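Local coordinates for FERM, RhoGEF and pleckstrin domain protein 2 (Danio rerio, PDB 6D21) that probably acts as a guanine nucleotide exchange factor that activates RAC1, this chain being its FERM domain, a module associated with membrane targeting, at residues 115-123 and 155-163. Residues are numbered along the deposited sequence; the frame is centred on the assembly and turned at random.
Sequences CTENTAALL and HVQEKIMEL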
# COMPACT_ATOMS: atom_id res chain seq x y z
N CYS A 115 8.01 -10.94 5.24
CA CYS A 115 8.98 -10.76 6.32
C CYS A 115 9.25 -12.12 6.95
O CYS A 115 8.67 -13.13 6.53
CB CYS A 115 8.46 -9.76 7.36
SG CYS A 115 6.79 -10.15 8.00
N THR A 116 10.11 -12.16 7.96
CA THR A 116 10.38 -13.44 8.63
C THR A 116 9.13 -13.89 9.38
O THR A 116 8.24 -13.09 9.65
CB THR A 116 11.58 -13.35 9.61
OG1 THR A 116 11.31 -12.34 10.60
CG2 THR A 116 12.85 -12.98 8.87
N GLU A 117 9.07 -15.16 9.71
CA GLU A 117 7.94 -15.71 10.46
C GLU A 117 7.81 -15.06 11.85
O GLU A 117 6.71 -14.74 12.28
CB GLU A 117 8.10 -17.22 10.59
CG GLU A 117 7.05 -17.89 11.44
CD GLU A 117 7.30 -19.38 11.60
OE1 GLU A 117 7.20 -19.87 12.74
OE2 GLU A 117 7.61 -20.05 10.58
N ASN A 118 8.93 -14.88 12.54
CA ASN A 118 8.90 -14.26 13.87
C ASN A 118 8.39 -12.81 13.86
O ASN A 118 7.66 -12.38 14.75
CB ASN A 118 10.30 -14.34 14.50
CG ASN A 118 10.59 -15.72 15.06
OD1 ASN A 118 9.80 -16.64 14.89
ND2 ASN A 118 11.73 -15.86 15.73
N THR A 119 8.77 -12.07 12.83
CA THR A 119 8.27 -10.71 12.68
C THR A 119 6.78 -10.69 12.34
O THR A 119 6.02 -9.85 12.85
CB THR A 119 9.05 -9.94 11.59
OG1 THR A 119 10.41 -9.84 12.00
CG2 THR A 119 8.47 -8.52 11.41
N ALA A 120 6.36 -11.61 11.47
CA ALA A 120 4.94 -11.75 11.16
C ALA A 120 4.15 -12.02 12.43
O ALA A 120 3.11 -11.41 12.67
CB ALA A 120 4.70 -12.87 10.15
N ALA A 121 4.65 -12.96 13.22
CA ALA A 121 3.97 -13.35 14.46
C ALA A 121 3.87 -12.16 15.43
O ALA A 121 2.85 -11.98 16.11
CB ALA A 121 4.70 -14.52 15.11
N LEU A 122 4.92 -11.35 15.49
CA LEU A 122 4.96 -10.20 16.37
C LEU A 122 3.96 -9.12 15.93
O LEU A 122 3.20 -8.60 16.75
CB LEU A 122 6.37 -9.63 16.42
CG LEU A 122 6.48 -8.33 17.21
CD1 LEU A 122 6.15 -8.58 18.68
CD2 LEU A 122 7.88 -7.73 17.03
N LEU A 123 3.94 -8.82 14.64
CA LEU A 123 2.91 -7.93 14.09
C LEU A 123 1.51 -8.47 14.39
O LEU A 123 0.63 -7.73 14.84
CB LEU A 123 3.10 -7.74 12.57
CG LEU A 123 4.29 -6.89 12.13
CD1 LEU A 123 4.59 -7.06 10.65
CD2 LEU A 123 4.02 -5.40 12.46
N HIS A 155 0.61 -22.88 11.79
CA HIS A 155 1.77 -23.32 12.57
C HIS A 155 2.46 -22.17 13.32
O HIS A 155 3.45 -22.38 14.02
CB HIS A 155 2.78 -24.02 11.67
CG HIS A 155 3.52 -23.09 10.77
ND1 HIS A 155 2.96 -22.58 9.61
CD2 HIS A 155 4.76 -22.55 10.86
CE1 HIS A 155 3.83 -21.77 9.03
NE2 HIS A 155 4.93 -21.74 9.76
N VAL A 156 1.94 -20.96 13.16
CA VAL A 156 2.50 -19.76 13.77
C VAL A 156 1.60 -19.29 14.92
O VAL A 156 1.93 -18.36 15.66
CB VAL A 156 2.67 -18.63 12.72
CG1 VAL A 156 3.44 -17.44 13.28
CG2 VAL A 156 3.38 -19.18 11.48
N GLN A 157 0.46 -19.96 15.08
CA GLN A 157 -0.55 -19.46 16.00
C GLN A 157 -0.06 -19.50 17.44
O GLN A 157 -0.33 -18.58 18.21
CB GLN A 157 -1.86 -20.24 15.84
CG GLN A 157 -2.56 -19.91 14.53
CD GLN A 157 -3.91 -20.59 14.34
OE1 GLN A 157 -4.79 -20.07 13.64
NE2 GLN A 157 -4.08 -21.75 14.95
N GLU A 158 0.68 -20.54 17.80
CA GLU A 158 1.23 -20.65 19.16
C GLU A 158 2.19 -19.50 19.46
O GLU A 158 2.15 -18.91 20.54
CB GLU A 158 1.94 -21.99 19.35
CG GLU A 158 1.02 -23.20 19.31
CD GLU A 158 -0.17 -23.06 20.25
OE1 GLU A 158 0.04 -22.83 21.46
OE2 GLU A 158 -1.33 -23.19 19.78
N LYS A 159 3.04 -19.17 18.50
CA LYS A 159 3.96 -18.06 18.67
C LYS A 159 3.24 -16.73 18.77
O LYS A 159 3.62 -15.86 19.56
CB LYS A 159 4.96 -17.98 17.53
CG LYS A 159 6.12 -17.09 17.89
CD LYS A 159 7.00 -16.76 16.73
CE LYS A 159 7.99 -15.69 17.15
NZ LYS A 159 8.85 -16.17 18.28
N ILE A 160 2.21 -16.55 17.95
CA ILE A 160 1.39 -15.36 18.01
C ILE A 160 0.81 -15.17 19.41
O ILE A 160 0.84 -14.07 19.95
CB ILE A 160 0.26 -15.40 16.97
CG1 ILE A 160 0.84 -15.27 15.56
CG2 ILE A 160 -0.74 -14.29 17.20
CD1 ILE A 160 -0.20 -15.39 14.47
N MET A 161 0.30 -16.25 20.01
CA MET A 161 -0.36 -16.15 21.31
C MET A 161 0.66 -15.94 22.42
O MET A 161 0.45 -15.14 23.32
CB MET A 161 -1.21 -17.39 21.59
CG MET A 161 -2.51 -17.44 20.77
SD MET A 161 -3.48 -18.94 21.04
CE MET A 161 -2.40 -20.20 20.37
N GLU A 162 1.77 -16.66 22.32
CA GLU A 162 2.89 -16.49 23.23
C GLU A 162 3.31 -15.02 23.30
O GLU A 162 3.42 -14.45 24.39
CB GLU A 162 4.07 -17.37 22.79
CG GLU A 162 5.27 -17.36 23.70
CD GLU A 162 6.38 -18.29 23.22
OE1 GLU A 162 6.25 -18.90 22.13
OE2 GLU A 162 7.39 -18.42 23.95
N LEU A 163 3.52 -14.41 22.14
CA LEU A 163 3.91 -13.00 22.10
C LEU A 163 2.80 -12.07 22.61
O LEU A 163 3.08 -11.03 23.20
CB LEU A 163 4.30 -12.62 20.67
CG LEU A 163 5.58 -13.27 20.15
CD1 LEU A 163 5.81 -12.90 18.69
CD2 LEU A 163 6.77 -12.84 21.01
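Ala-121 sits at the middle of this helix-helix contact, its methyl surrounded by Val-156, Lys-159, Ile-160 and Leu-163. Val-156 CG1 lies 3.7 Å from Ala-121 CB, and the CD methylene of Lys-159 is as near. Small size at this position lets the backbones close in, with Ala-121 CA only 4.8 Å from Ile-160 CA. Lys-159 runs on past the methyl and meets Asn-118 at about a right angle; its chain is extended until a bend at the last torsion (chi4 61°), and CE comes to 3.0 Å from Asn-118 OD1. Replacing Lys-159 with an alanine would probably leave one side of the Ala-121 methyl uncovered and the Asn-118 amide freer to turn. One turn further along, Leu-163 CD1 reaches the backbone of the neighbouring helix, 3.7 Å from Leu-122 CA.

The two helices, 117-132 and 157-164, belong to the central lobe of the FERM domain, an all-helical module; the axes of 117-123 and 157-163 cross at -52°. Leu-150, in the loop ahead of the second helix, touches Val-156 and Ile-160, while Leu-122 and Leu-123 turn to helix 172-183.

At the N-terminal ends of both helices the contact becomes polar. The Glu-117 chain, its CG anti to the backbone N, stretches out past Val-156 and carries its carboxylate to the edge of the His-155 ring. There His-155 NE2 donates to Glu-117 OE2 at 3.3 Å, nearly in the ring plane but well above the plane of the carboxylate, and the bond is bent, with an N-H...O angle of 142°. Val-156 CG2 covers one face of the imidazole. Behind Glu-117, Thr-116 N-caps the helix, its OG1 accepting a weak bond from Thr-119 N.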